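Local structure of neuraminidase (Bacteroides thetaiotaomicron, 5MUL) at residues R310-R315 with S357-A362; Y345-E350 with W369-L374; L63-R68 with I93-D98. The protein is a beta-propeller glycoside hydrolase, probably a rhamnosidase, that binds beta-D-glucuronic acid in a pocket and belongs to a family with an unusually placed active site. All coordinates share one frame; numbering follows the deposited sequence. Where two conformers were deposited one is given.

Interaction 1: residues R310-R315 with S357-A362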
ATOM      1  N   ARG A 310       1.217  17.192  -9.924  1.00 21.05           N
ATOM      2  CA  ARG A 310      -0.026  17.843 -10.245  1.00 21.31           C
ATOM      3  C   ARG A 310      -0.965  17.783  -9.048  1.00 19.31           C
ATOM      4  O   ARG A 310      -1.061  16.759  -8.353  1.00 18.97           O
ATOM      5  CB  ARG A 310      -0.620  17.134 -11.451  1.00 22.16           C
ATOM      6  CG  ARG A 310      -1.752  17.838 -12.064  1.00 23.72           C
ATOM      7  CD  ARG A 310      -2.152  17.272 -13.401  1.00 21.70           C
ATOM      8  NE  ARG A 310      -3.430  17.871 -13.662  1.00 19.47           N
ATOM      9  CZ  ARG A 310      -4.363  17.423 -14.480  1.00 20.24           C
ATOM     10  NH1 ARG A 310      -4.206  16.314 -15.200  1.00 20.22           N
ATOM     11  NH2 ARG A 310      -5.487  18.121 -14.570  1.00 21.21           N
ATOM     12  N   GLN A 311      -1.652  18.876  -8.785  1.00 19.91           N
ATOM     13  CA  GLN A 311      -2.660  18.952  -7.757  1.00 19.65           C
ATOM     14  C   GLN A 311      -3.924  18.219  -8.261  1.00 20.68           C
ATOM     15  O   GLN A 311      -4.291  18.320  -9.434  1.00 21.46           O
ATOM     16  CB  GLN A 311      -2.947  20.441  -7.497  1.00 21.65           C
ATOM     17  CG  GLN A 311      -3.738  20.740  -6.260  1.00 24.75           C
ATOM     18  CD  GLN A 311      -3.856  22.241  -5.974  1.00 26.52           C
ATOM     19  OE1 GLN A 311      -4.977  22.773  -5.921  1.00 30.10           O
ATOM     20  NE2 GLN A 311      -2.712  22.918  -5.769  1.00 24.78           N
ATOM     21  N   VAL A 312      -4.592  17.478  -7.388  1.00 17.81           N
ATOM     22  CA  VAL A 312      -5.684  16.594  -7.815  1.00 18.28           C
ATOM     23  C   VAL A 312      -7.066  17.163  -7.574  1.00 20.01           C
ATOM     24  O   VAL A 312      -7.960  16.960  -8.400  1.00 21.79           O
ATOM     25  CB  VAL A 312      -5.513  15.205  -7.144  1.00 16.94           C
ATOM     26  CG1 VAL A 312      -6.664  14.264  -7.490  1.00 17.36           C
ATOM     27  CG2 VAL A 312      -4.183  14.591  -7.542  1.00 17.30           C
ATOM     28  N   THR A 313      -7.268  17.773  -6.426  1.00 22.54           N
ATOM     29  CA  THR A 313      -8.535  18.396  -6.142  1.00 26.66           C
ATOM     30  C   THR A 313      -8.275  19.880  -5.770  1.00 27.23           C
ATOM     31  O   THR A 313      -7.139  20.372  -5.785  1.00 29.87           O
ATOM     32  CB  THR A 313      -9.323  17.591  -5.080  1.00 27.71           C
ATOM     33  OG1 THR A 313      -8.720  17.749  -3.791  1.00 25.84           O
ATOM     34  CG2 THR A 313      -9.371  16.088  -5.410  1.00 29.57           C
ATOM     35  N   ASP A 314      -9.351  20.579  -5.464  1.00 31.51           N
ATOM     36  CA  ASP A 314      -9.326  22.009  -5.228  1.00 32.63           C
ATOM     37  C   ASP A 314      -9.898  22.220  -3.838  1.00 33.76           C
ATOM     38  O   ASP A 314     -11.058  22.611  -3.661  1.00 33.50           O
ATOM     39  CB  ASP A 314     -10.169  22.695  -6.323  1.00 37.48           C
ATOM     40  CG  ASP A 314     -10.246  24.194  -6.160  1.00 40.21           C
ATOM     41  OD1 ASP A 314      -9.251  24.807  -5.722  1.00 40.64           O
ATOM     42  OD2 ASP A 314     -11.315  24.762  -6.483  1.00 44.28           O
ATOM     43  N   ARG A 315      -9.081  21.907  -2.836  1.00 27.50           N
ATOM     44  CA  ARG A 315      -9.506  22.023  -1.464  1.00 27.86           C
ATOM     45  C   ARG A 315      -9.421  23.482  -1.053  1.00 26.35           C
ATOM     46  O   ARG A 315      -8.619  24.219  -1.600  1.00 29.33           O
ATOM     47  CB  ARG A 315      -8.632  21.176  -0.547  1.00 24.50           C
ATOM     48  CG  ARG A 315      -8.573  19.702  -0.919  1.00 22.84           C
ATOM     49  CD  ARG A 315      -7.823  18.886   0.126  1.00 20.87           C
ATOM     50  NE  ARG A 315      -8.607  18.741   1.314  1.00 20.47           N
ATOM     51  CZ  ARG A 315      -8.523  19.452   2.438  1.00 19.36           C
ATOM     52  NH1 ARG A 315      -7.569  20.383   2.615  1.00 20.43           N
ATOM     53  NH2 ARG A 315      -9.378  19.199   3.407  1.00 19.20           N
ATOM     54  N   SER A 357     -14.402   8.886  -1.958  1.00 14.52           N
ATOM     55  CA  SER A 357     -14.370   9.752  -3.122  1.00 14.78           C
ATOM     56  C   SER A 357     -13.358   9.315  -4.161  1.00 15.15           C
ATOM     57  O   SER A 357     -12.390   8.603  -3.842  1.00 13.72           O
ATOM     58  CB  SER A 357     -14.153  11.221  -2.734  1.00 15.81           C
ATOM     59  OG  SER A 357     -15.138  11.680  -1.814  1.00 16.96           O
ATOM     60  N   MET A 358     -13.551   9.755  -5.394  1.00 15.32           N
ATOM     61  CA  MET A 358     -12.696   9.430  -6.494  1.00 16.45           C
ATOM     62  C   MET A 358     -12.436  10.656  -7.318  1.00 17.07           C
ATOM     63  O   MET A 358     -13.362  11.414  -7.591  1.00 17.99           O
ATOM     64  CB  MET A 358     -13.274   8.323  -7.390  1.00 19.09           C
ATOM     65  CG  MET A 358     -12.318   7.818  -8.467  1.00 21.51           C
ATOM     66  SD  MET A 358     -12.877   6.243  -9.169  1.00 25.49           S
ATOM     67  CE  MET A 358     -14.073   6.917 -10.309  1.00 25.15           C
ATOM     68  N   ALA A 359     -11.195  10.836  -7.725  1.00 15.60           N
ATOM     69  CA  ALA A 359     -10.840  11.788  -8.773  1.00 15.94           C
ATOM     70  C   ALA A 359     -10.332  11.018  -9.959  1.00 17.21           C
ATOM     71  O   ALA A 359      -9.471  10.156  -9.830  1.00 16.06           O
ATOM     72  CB  ALA A 359      -9.780  12.760  -8.268  1.00 17.02           C
ATOM     73  N   HIS A 360     -10.845  11.321 -11.149  1.00 16.94           N
ATOM     74  CA  HIS A 360     -10.531  10.601 -12.321  1.00 17.49           C
ATOM     75  C   HIS A 360     -10.064  11.560 -13.405  1.00 18.50           C
ATOM     76  O   HIS A 360     -10.733  12.575 -13.624  1.00 20.21           O
ATOM     77  CB  HIS A 360     -11.803   9.848 -12.759  1.00 19.96           C
ATOM     78  CG  HIS A 360     -11.757   9.307 -14.130  1.00 20.84           C
ATOM     79  ND1 HIS A 360     -10.732   8.547 -14.617  1.00 21.80           N
ATOM     80  CD2 HIS A 360     -12.667   9.392 -15.134  1.00 25.02           C
ATOM     81  CE1 HIS A 360     -10.995   8.193 -15.860  1.00 23.59           C
ATOM     82  NE2 HIS A 360     -12.162   8.692 -16.197  1.00 27.55           N
ATOM     83  N   THR A 361      -8.949  11.250 -14.044  1.00 17.76           N
ATOM     84  CA  THR A 361      -8.555  11.951 -15.268  1.00 18.43           C
ATOM     85  C   THR A 361      -8.268  10.948 -16.350  1.00 19.42           C
ATOM     86  O   THR A 361      -7.648   9.902 -16.124  1.00 18.63           O
ATOM     87  CB  THR A 361      -7.332  12.883 -15.043  1.00 19.59           C
ATOM     88  OG1 THR A 361      -7.013  13.538 -16.277  1.00 21.29           O
ATOM     89  CG2 THR A 361      -6.094  12.130 -14.595  1.00 20.40           C
ATOM     90  N   ALA A 362      -8.656  11.289 -17.582  1.00 21.90           N
ATOM     91  CA  ALA A 362      -8.324  10.461 -18.729  1.00 22.13           C
ATOM     92  C   ALA A 362      -6.840  10.437 -19.068  1.00 22.54           C
ATOM     93  O   ALA A 362      -6.340   9.523 -19.740  1.00 22.82           O
ATOM     94  CB  ALA A 362      -9.111  10.940 -19.955  1.00 24.18           C
TER
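Val312 turns CG1 directly opposite its backbone N (chi1 177°), and this branch meets the methyl of Ala359 with CG1 and CB 3.5 Å apart, a snug contact between carbons. The CG2 methyl of Thr313 approaches the same alanine more loosely, at 4.4 Å from its CB. Ala359 suits the place because a single methyl lets the chain at Val312 approach: the CA atoms of Val312 and Ala359 are 7.1 Å apart, with no hydrogen bond between the segments. The contact joins two blades of the beta-propeller. Arg310 and Gln311 end an outermost strand of one four-stranded antiparallel sheet, 307-311, while 357-361 is the third strand of the next. Beyond the apolar patch, Arg310 stretches its chain from CG to NE, which carries the guanidinium to the neighbouring blade. There it passes Thr361 obliquely, and the 4.1 Å between Arg310 NH1 and Thr361 OG1 is packing. The real polar partners are backbone carbonyls past the strand end, Val364 O for NH1 and Gly367 O for NH2, which a long arginine can reach together. Thr361 OG1 bonds instead with Asp363 N, where the chain leaves the strand.

Interaction 2: residues Y345-E350 with W369-L374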
ATOM      1  N   TYR A 345      -8.141   8.015  -8.611  1.00 12.57           N
ATOM      2  CA  TYR A 345      -7.439   8.452  -7.405  1.00 12.69           C
ATOM      3  C   TYR A 345      -8.453   8.436  -6.279  1.00 12.31           C
ATOM      4  O   TYR A 345      -9.410   9.202  -6.317  1.00 13.50           O
ATOM      5  CB  TYR A 345      -6.882   9.846  -7.704  1.00 13.09           C
ATOM      6  CG  TYR A 345      -5.913  10.433  -6.702  1.00 12.20           C
ATOM      7  CD1 TYR A 345      -6.345  10.929  -5.487  1.00 12.53           C
ATOM      8  CD2 TYR A 345      -4.570  10.555  -7.016  1.00 12.05           C
ATOM      9  CE1 TYR A 345      -5.447  11.513  -4.566  1.00 13.05           C
ATOM     10  CE2 TYR A 345      -3.683  11.154  -6.137  1.00 12.48           C
ATOM     11  CZ  TYR A 345      -4.131  11.607  -4.915  1.00 12.46           C
ATOM     12  OH  TYR A 345      -3.273  12.209  -4.004  1.00 13.90           O
ATOM     13  N   ILE A 346      -8.293   7.531  -5.305  1.00 12.16           N
ATOM     14  CA  ILE A 346      -9.314   7.292  -4.298  1.00 12.36           C
ATOM     15  C   ILE A 346      -8.905   7.977  -3.017  1.00 13.30           C
ATOM     16  O   ILE A 346      -7.763   7.832  -2.573  1.00 12.53           O
ATOM     17  CB  ILE A 346      -9.514   5.771  -4.056  1.00 13.40           C
ATOM     18  CG1 ILE A 346      -9.745   5.030  -5.387  1.00 14.88           C
ATOM     19  CG2 ILE A 346     -10.632   5.550  -3.072  1.00 13.93           C
ATOM     20  CD1 ILE A 346     -10.936   5.521  -6.172  1.00 17.34           C
ATOM     21  N   PHE A 347      -9.816   8.704  -2.409  1.00 13.38           N
ATOM     22  CA  PHE A 347      -9.530   9.473  -1.220  1.00 13.59           C
ATOM     23  C   PHE A 347     -10.768   9.641  -0.357  1.00 14.89           C
ATOM     24  O   PHE A 347     -11.857   9.085  -0.663  1.00 15.51           O
ATOM     25  CB  PHE A 347      -8.926  10.834  -1.607  1.00 14.45           C
ATOM     26  CG  PHE A 347      -9.875  11.763  -2.318  1.00 15.08           C
ATOM     27  CD1 PHE A 347     -10.182  11.611  -3.670  1.00 15.89           C
ATOM     28  CD2 PHE A 347     -10.423  12.835  -1.632  1.00 16.96           C
ATOM     29  CE1 PHE A 347     -11.052  12.496  -4.317  1.00 17.02           C
ATOM     30  CE2 PHE A 347     -11.307  13.702  -2.264  1.00 17.57           C
ATOM     31  CZ  PHE A 347     -11.589  13.563  -3.599  1.00 17.72           C
ATOM     32  N   ARG A 348     -10.606  10.334   0.760  1.00 14.32           N
ATOM     33  CA  ARG A 348     -11.726  10.657   1.664  1.00 15.12           C
ATOM     34  C   ARG A 348     -11.388  12.002   2.286  1.00 16.20           C
ATOM     35  O   ARG A 348     -10.241  12.196   2.710  1.00 15.86           O
ATOM     36  CB  ARG A 348     -11.889   9.555   2.701  1.00 15.44           C
ATOM     37  CG  ARG A 348     -12.874   9.835   3.827  1.00 16.09           C
ATOM     38  CD  ARG A 348     -12.269  10.564   5.017  1.00 17.50           C
ATOM     39  NE  ARG A 348     -11.206   9.794   5.659  1.00 17.78           N
ATOM     40  CZ  ARG A 348     -10.299  10.278   6.506  1.00 18.45           C
ATOM     41  NH1 ARG A 348     -10.292  11.557   6.850  1.00 19.17           N
ATOM     42  NH2 ARG A 348      -9.385   9.460   6.992  1.00 19.26           N
ATOM     43  N   ASP A 349     -12.353  12.927   2.319  1.00 16.84           N
ATOM     44  CA  ASP A 349     -12.069  14.334   2.702  1.00 17.43           C
ATOM     45  C   ASP A 349     -13.267  14.894   3.440  1.00 19.50           C
ATOM     46  O   ASP A 349     -14.410  14.782   2.956  1.00 19.40           O
ATOM     47  CB  ASP A 349     -11.814  15.106   1.432  1.00 17.98           C
ATOM     48  CG  ASP A 349     -11.220  16.516   1.636  1.00 17.17           C
ATOM     49  OD1 ASP A 349     -11.456  17.144   2.691  1.00 20.34           O
ATOM     50  OD2 ASP A 349     -10.542  16.928   0.691  1.00 19.97           O
ATOM     51  N   GLU A 350     -13.030  15.562   4.569  1.00 20.98           N
ATOM     52  CA  GLU A 350     -14.102  16.230   5.305  1.00 24.12           C
ATOM     53  C   GLU A 350     -14.852  17.230   4.440  1.00 23.93           C
ATOM     54  O   GLU A 350     -16.053  17.427   4.654  1.00 24.47           O
ATOM     55  CB  GLU A 350     -13.569  16.917   6.568  1.00 25.92           C
ATOM     56  CG  GLU A 350     -12.701  18.143   6.321  1.00 30.05           C
ATOM     57  CD  GLU A 350     -12.377  18.901   7.603  1.00 33.13           C
ATOM     58  OE1 GLU A 350     -12.861  18.490   8.698  1.00 33.69           O
ATOM     59  OE2 GLU A 350     -11.620  19.891   7.491  1.00 33.68           O
ATOM     60  N   TRP A 369      -9.560  16.807 -14.032  1.00 24.49           N
ATOM     61  CA  TRP A 369      -9.974  15.828 -13.010  1.00 24.34           C
ATOM     62  C   TRP A 369     -11.490  15.921 -12.857  1.00 27.08           C
ATOM     63  O   TRP A 369     -12.027  17.032 -12.791  1.00 30.51           O
ATOM     64  CB  TRP A 369      -9.334  16.137 -11.674  1.00 22.90           C
ATOM     65  CG  TRP A 369      -7.883  15.892 -11.609  1.00 21.14           C
ATOM     66  CD1 TRP A 369      -6.901  16.816 -11.724  1.00 22.27           C
ATOM     67  CD2 TRP A 369      -7.218  14.627 -11.414  1.00 20.41           C
ATOM     68  NE1 TRP A 369      -5.686  16.230 -11.623  1.00 21.23           N
ATOM     69  CE2 TRP A 369      -5.841  14.885 -11.408  1.00 21.05           C
ATOM     70  CE3 TRP A 369      -7.661  13.307 -11.214  1.00 20.62           C
ATOM     71  CZ2 TRP A 369      -4.893  13.889 -11.224  1.00 20.47           C
ATOM     72  CZ3 TRP A 369      -6.717  12.307 -11.028  1.00 21.28           C
ATOM     73  CH2 TRP A 369      -5.341  12.612 -11.017  1.00 21.08           C
ATOM     74  N   ILE A 370     -12.172  14.772 -12.827  1.00 24.46           N
ATOM     75  CA  ILE A 370     -13.604  14.696 -12.496  1.00 26.15           C
ATOM     76  C   ILE A 370     -13.679  14.080 -11.101  1.00 23.15           C
ATOM     77  O   ILE A 370     -13.176  12.973 -10.910  1.00 21.33           O
ATOM     78  CB  ILE A 370     -14.371  13.796 -13.491  1.00 30.03           C
ATOM     79  CG1 ILE A 370     -14.162  14.262 -14.940  1.00 33.65           C
ATOM     80  CG2 ILE A 370     -15.862  13.738 -13.142  1.00 28.84           C
ATOM     81  CD1 ILE A 370     -14.616  15.675 -15.214  1.00 35.33           C
ATOM     82  N   VAL A 371     -14.252  14.786 -10.139  1.00 21.79           N
ATOM     83  CA  VAL A 371     -14.325  14.351  -8.753  1.00 21.72           C
ATOM     84  C   VAL A 371     -15.744  13.933  -8.399  1.00 22.56           C
ATOM     85  O   VAL A 371     -16.694  14.723  -8.555  1.00 24.66           O
ATOM     86  CB  VAL A 371     -13.870  15.449  -7.782  1.00 24.25           C
ATOM     87  CG1 VAL A 371     -13.926  14.959  -6.345  1.00 25.20           C
ATOM     88  CG2 VAL A 371     -12.453  15.889  -8.130  1.00 25.13           C
ATOM     89  N   THR A 372     -15.879  12.703  -7.925  1.00 20.86           N
ATOM     90  CA  THR A 372     -17.183  12.124  -7.566  1.00 21.05           C
ATOM     91  C   THR A 372     -17.087  11.406  -6.254  1.00 20.92           C
ATOM     92  O   THR A 372     -15.989  11.149  -5.746  1.00 20.03           O
ATOM     93  CB  THR A 372     -17.630  11.095  -8.597  1.00 20.49           C
ATOM     94  OG1 THR A 372     -16.662  10.033  -8.708  1.00 21.89           O
ATOM     95  CG2 THR A 372     -17.861  11.755  -9.959  1.00 22.38           C
ATOM     96  N   ASP A 373     -18.232  11.102  -5.676  1.00 17.82           N
ATOM     97  CA  ASP A 373     -18.335  10.292  -4.497  1.00 17.35           C
ATOM     98  C   ASP A 373     -18.856   8.928  -4.865  1.00 16.98           C
ATOM     99  O   ASP A 373     -19.850   8.805  -5.602  1.00 16.80           O
ATOM    100  CB  ASP A 373     -19.234  10.938  -3.465  1.00 18.18           C
ATOM    101  CG  ASP A 373     -18.774  12.332  -3.110  1.00 20.97           C
ATOM    102  OD1 ASP A 373     -17.587  12.511  -2.733  1.00 20.83           O
ATOM    103  OD2 ASP A 373     -19.578  13.292  -3.208  1.00 22.16           O
ATOM    104  N   LEU A 374     -18.169   7.899  -4.406  1.00 15.19           N
ATOM    105  CA  LEU A 374     -18.576   6.515  -4.636  1.00 15.21           C
ATOM    106  C   LEU A 374     -19.565   6.036  -3.606  1.00 15.55           C
ATOM    107  O   LEU A 374     -20.337   5.095  -3.889  1.00 16.61           O
ATOM    108  CB  LEU A 374     -17.350   5.591  -4.632  1.00 14.47           C
ATOM    109  CG  LEU A 374     -16.257   5.948  -5.646  1.00 15.71           C
ATOM    110  CD1 LEU A 374     -15.191   4.875  -5.628  1.00 15.48           C
ATOM    111  CD2 LEU A 374     -16.805   6.116  -7.030  1.00 17.05           C
TER
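Phe347 pushes the far end of its ring against Val371, CZ standing 3.9 Å from CG1. The valine methyl lies at the ring edge, near its plane, and the two side chains cross at about a right angle. Phe347 reaches this position because its CG sits between the backbone N and the carbonyl carbon (chi1 67°), swinging the ring along the sheet toward the outer strand. A second bump is the six-membered part of the Trp369 indole. Its CZ3 comes within 4.1 Å of Tyr345 CB, which meets the ring obliquely. Trp369 also touches the small methyl of Ala359, which allows the indole close to strand 357-361. Tyr345 thus offers the base of its side chain, while its OH bonds with Arg298 O. The CD1 methyl of Ile346 meets one prong of the Leu374 fork, CD1, at 4.3 Å; both residues are aliphatic, suiting an apolar patch where Ile346 also touches Met358. No hydrogen bond links the segments, because strand 357-361 runs between them and pairs with strand 342-347 on one side and 370-373 on the other. Strand 397-402 packs against the Ile346 side, Leu399 touching both Ile346 and Leu374.

Interaction 3: residues L63-R68 with I93-D98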
ATOM      1  N   LEU A  63      -8.505 -12.976  14.219  1.00 19.26           N
ATOM      2  CA  LEU A  63      -8.117 -12.796  12.827  0.50 18.53           C
ATOM      3  C   LEU A  63      -8.991 -13.743  12.010  1.00 17.83           C
ATOM      4  O   LEU A  63      -9.010 -14.947  12.241  1.00 18.02           O
ATOM      5  CB  LEU A  63      -6.631 -13.115  12.666  0.50 17.46           C
ATOM      6  CG  LEU A  63      -5.952 -12.738  11.350  0.50 16.93           C
ATOM      7  CD1 LEU A  63      -4.448 -12.672  11.544  0.50 16.61           C
ATOM      8  CD2 LEU A  63      -6.310 -13.725  10.256  0.50 16.91           C
ATOM      9  N   VAL A  64      -9.734 -13.178  11.056  1.00 17.02           N
ATOM     10  CA  VAL A  64     -10.571 -13.934  10.128  1.00 17.40           C
ATOM     11  C   VAL A  64      -9.987 -13.859   8.724  1.00 15.45           C
ATOM     12  O   VAL A  64      -9.504 -12.785   8.306  1.00 16.04           O
ATOM     13  CB  VAL A  64     -11.990 -13.333  10.085  1.00 18.34           C
ATOM     14  CG1 VAL A  64     -12.857 -14.018   9.046  1.00 19.60           C
ATOM     15  CG2 VAL A  64     -12.633 -13.422  11.461  1.00 19.98           C
ATOM     16  N   LEU A  65      -9.966 -14.992   8.039  1.00 15.23           N
ATOM     17  CA  LEU A  65      -9.618 -15.085   6.623  1.00 16.54           C
ATOM     18  C   LEU A  65     -10.853 -15.514   5.875  1.00 18.14           C
ATOM     19  O   LEU A  65     -11.536 -16.449   6.305  1.00 18.67           O
ATOM     20  CB  LEU A  65      -8.492 -16.077   6.392  1.00 17.90           C
ATOM     21  CG  LEU A  65      -7.167 -15.742   7.061  1.00 19.23           C
ATOM     22  CD1 LEU A  65      -6.156 -16.862   6.886  1.00 20.45           C
ATOM     23  CD2 LEU A  65      -6.611 -14.449   6.488  1.00 20.27           C
ATOM     24  N   GLY A  66     -11.130 -14.859   4.747  1.00 16.71           N
ATOM     25  CA  GLY A  66     -12.310 -15.171   3.957  1.00 16.07           C
ATOM     26  C   GLY A  66     -12.012 -15.197   2.495  1.00 15.52           C
ATOM     27  O   GLY A  66     -11.010 -14.666   2.049  1.00 14.47           O
ATOM     28  N   LYS A  67     -12.911 -15.810   1.726  1.00 15.53           N
ATOM     29  CA  LYS A  67     -12.818 -15.764   0.287  1.00 16.41           C
ATOM     30  C   LYS A  67     -14.177 -15.901  -0.340  1.00 15.60           C
ATOM     31  O   LYS A  67     -15.076 -16.500   0.243  1.00 16.18           O
ATOM     32  CB  LYS A  67     -11.878 -16.824  -0.274  1.00 19.47           C
ATOM     33  CG  LYS A  67     -12.319 -18.256  -0.071  1.00 22.38           C
ATOM     34  CD  LYS A  67     -11.229 -19.205  -0.539  1.00 26.56           C
ATOM     35  CE  LYS A  67     -11.763 -20.525  -1.052  1.00 29.42           C
ATOM     36  NZ  LYS A  67     -10.669 -21.265  -1.750  1.00 31.02           N
ATOM     37  N   ARG A  68     -14.276 -15.387  -1.554  1.00 14.08           N
ATOM     38  CA  ARG A  68     -15.460 -15.557  -2.394  1.00 13.70           C
ATOM     39  C   ARG A  68     -15.025 -15.822  -3.791  1.00 14.30           C
ATOM     40  O   ARG A  68     -13.947 -15.416  -4.239  1.00 14.44           O
ATOM     41  CB  ARG A  68     -16.371 -14.329  -2.366  1.00 13.46           C
ATOM     42  CG  ARG A  68     -15.752 -13.068  -2.986  1.00 13.22           C
ATOM     43  CD  ARG A  68     -16.783 -12.004  -3.284  1.00 13.63           C
ATOM     44  NE  ARG A  68     -16.152 -10.774  -3.770  1.00 13.44           N
ATOM     45  CZ  ARG A  68     -16.769  -9.796  -4.405  1.00 14.64           C
ATOM     46  NH1 ARG A  68     -18.043  -9.907  -4.793  1.00 15.78           N
ATOM     47  NH2 ARG A  68     -16.086  -8.699  -4.727  1.00 15.22           N
ATOM     48  N   ILE A  93      -2.711  -6.467   9.275  1.00 20.14           N
ATOM     49  CA  ILE A  93      -2.722  -7.782   8.627  1.00 19.34           C
ATOM     50  C   ILE A  93      -2.327  -7.601   7.163  1.00 18.78           C
ATOM     51  O   ILE A  93      -2.865  -6.715   6.494  1.00 22.07           O
ATOM     52  CB  ILE A  93      -4.110  -8.474   8.662  1.00 21.22           C
ATOM     53  CG1 ILE A  93      -4.709  -8.488  10.074  1.00 22.32           C
ATOM     54  CG2 ILE A  93      -4.025  -9.881   8.068  1.00 21.13           C
ATOM     55  CD1 ILE A  93      -6.210  -8.785  10.088  1.00 22.90           C
ATOM     56  N   SER A  94      -1.388  -8.397   6.669  1.00 15.29           N
ATOM     57  CA  SER A  94      -1.052  -8.450   5.227  0.50 14.16           C
ATOM     58  C   SER A  94      -1.169  -9.895   4.790  1.00 13.31           C
ATOM     59  O   SER A  94      -0.659 -10.801   5.449  1.00 13.33           O
ATOM     60  CB  SER A  94       0.381  -7.925   4.895  0.50 13.77           C
ATOM     61  OG  SER A  94       0.694  -7.918   3.475  0.50 13.68           O
ATOM     62  N   ILE A  95      -1.782 -10.098   3.623  1.00 13.32           N
ATOM     63  CA  ILE A  95      -1.935 -11.395   3.001  1.00 12.97           C
ATOM     64  C   ILE A  95      -1.548 -11.345   1.530  1.00 12.79           C
ATOM     65  O   ILE A  95      -1.640 -10.281   0.889  1.00 14.07           O
ATOM     66  CB  ILE A  95      -3.372 -11.964   3.173  1.00 13.78           C
ATOM     67  CG1 ILE A  95      -4.382 -11.273   2.257  1.00 14.74           C
ATOM     68  CG2 ILE A  95      -3.806 -11.907   4.620  1.00 14.02           C
ATOM     69  CD1 ILE A  95      -5.810 -11.799   2.318  1.00 15.11           C
ATOM     70  N   MET A  96      -1.136 -12.500   0.996  1.00 12.93           N
ATOM     71  CA  MET A  96      -0.849 -12.623  -0.434  1.00 13.14           C
ATOM     72  C   MET A  96      -0.918 -14.091  -0.786  1.00 14.44           C
ATOM     73  O   MET A  96      -0.599 -14.942   0.040  1.00 15.49           O
ATOM     74  CB  MET A  96       0.522 -12.065  -0.793  1.00 14.73           C
ATOM     75  CG  MET A  96       0.833 -11.954  -2.268  1.00 16.17           C
ATOM     76  SD  MET A  96      -0.347 -11.030  -3.250  1.00 18.07           S
ATOM     77  CE  MET A  96      -0.503  -9.518  -2.384  1.00 20.76           C
ATOM     78  N   VAL A  97      -1.289 -14.388  -2.009  1.00 14.05           N
ATOM     79  CA  VAL A  97      -1.325 -15.768  -2.484  1.00 14.43           C
ATOM     80  C   VAL A  97      -0.161 -15.962  -3.426  1.00 14.02           C
ATOM     81  O   VAL A  97       0.083 -15.096  -4.267  1.00 14.65           O
ATOM     82  CB  VAL A  97      -2.663 -16.069  -3.195  1.00 15.19           C
ATOM     83  CG1 VAL A  97      -2.696 -17.509  -3.672  1.00 15.75           C
ATOM     84  CG2 VAL A  97      -3.854 -15.776  -2.297  1.00 15.82           C
ATOM     85  N   ASP A  98       0.563 -17.074  -3.276  1.00 14.06           N
ATOM     86  CA  ASP A  98       1.681 -17.411  -4.164  1.00 15.43           C
ATOM     87  C   ASP A  98       1.237 -18.139  -5.437  1.00 15.97           C
ATOM     88  O   ASP A  98       0.050 -18.402  -5.612  1.00 16.57           O
ATOM     89  CB  ASP A  98       2.790 -18.151  -3.399  1.00 14.81           C
ATOM     90  CG  ASP A  98       2.428 -19.561  -2.985  1.00 15.42           C
ATOM     91  OD1 ASP A  98       1.583 -20.192  -3.634  1.00 15.97           O
ATOM     92  OD2 ASP A  98       3.050 -20.035  -2.031  1.00 15.41           O
TER
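Leu63 and Ile93 meet without a flat group between them, as do Leu65 and Ile95; the flat side chains Phe107 and Tyr57 border the contact instead, touching Leu63 and Ile93 respectively. What fills the interface is branched aliphatic carbon. Ile93 sets CG1 opposite its carbonyl carbon (chi1 -50°) and continues outward to CD1, which comes 4.2 Å from Leu63 CG. Leu63 is modelled in two conformers, so this pairing is certain for one only. Two residues on, Leu65 CD2 meets the CG2 branch of Ile95, also at 4.2 Å. Strand 62-69 belongs to a four-stranded antiparallel blade and strand 92-97 is the first strand of the following sheet. The spacing, 9.3 Å between the CA atoms of Leu65 and Ile95, is consistent with blades of a beta-propeller packing face to face through side chains, with no hydrogen bond across these segments. The two pairs use their branches differently: Ile95, whose beta branch suits a strand, offers its near methyl to the Leu65 fork, whereas Ile93 reaches with its terminal methyl to the branch point of Leu63. Around them, Leu103 of strand 103-108 touches Leu65, and Ser55 of strand 51-57 borders both Ile93 and Ile95.

How the interactions relate
Interactions 1 and 2 share a blade and lie with their centres about 7 Å apart. Strand 357-361, which faces the preceding blade in interaction 1, is the strand lying between the two partners of interaction 2. They also touch directly: Arg315 NE forms a salt bridge with Asp349 OD2 at 2.7 Å, and His360 O probably accepts a hydrogen bond from Ile370 N at 2.7 Å. Interaction 3 is another join between blades, its centre about 31 Å from that of interaction 1 and about 27 Å from that of interaction 2. It lies nearer the glucuronate site: the Ile95 side chain is about 9 Å from that of Glu389 and about 14 Å from the bound sugar acid.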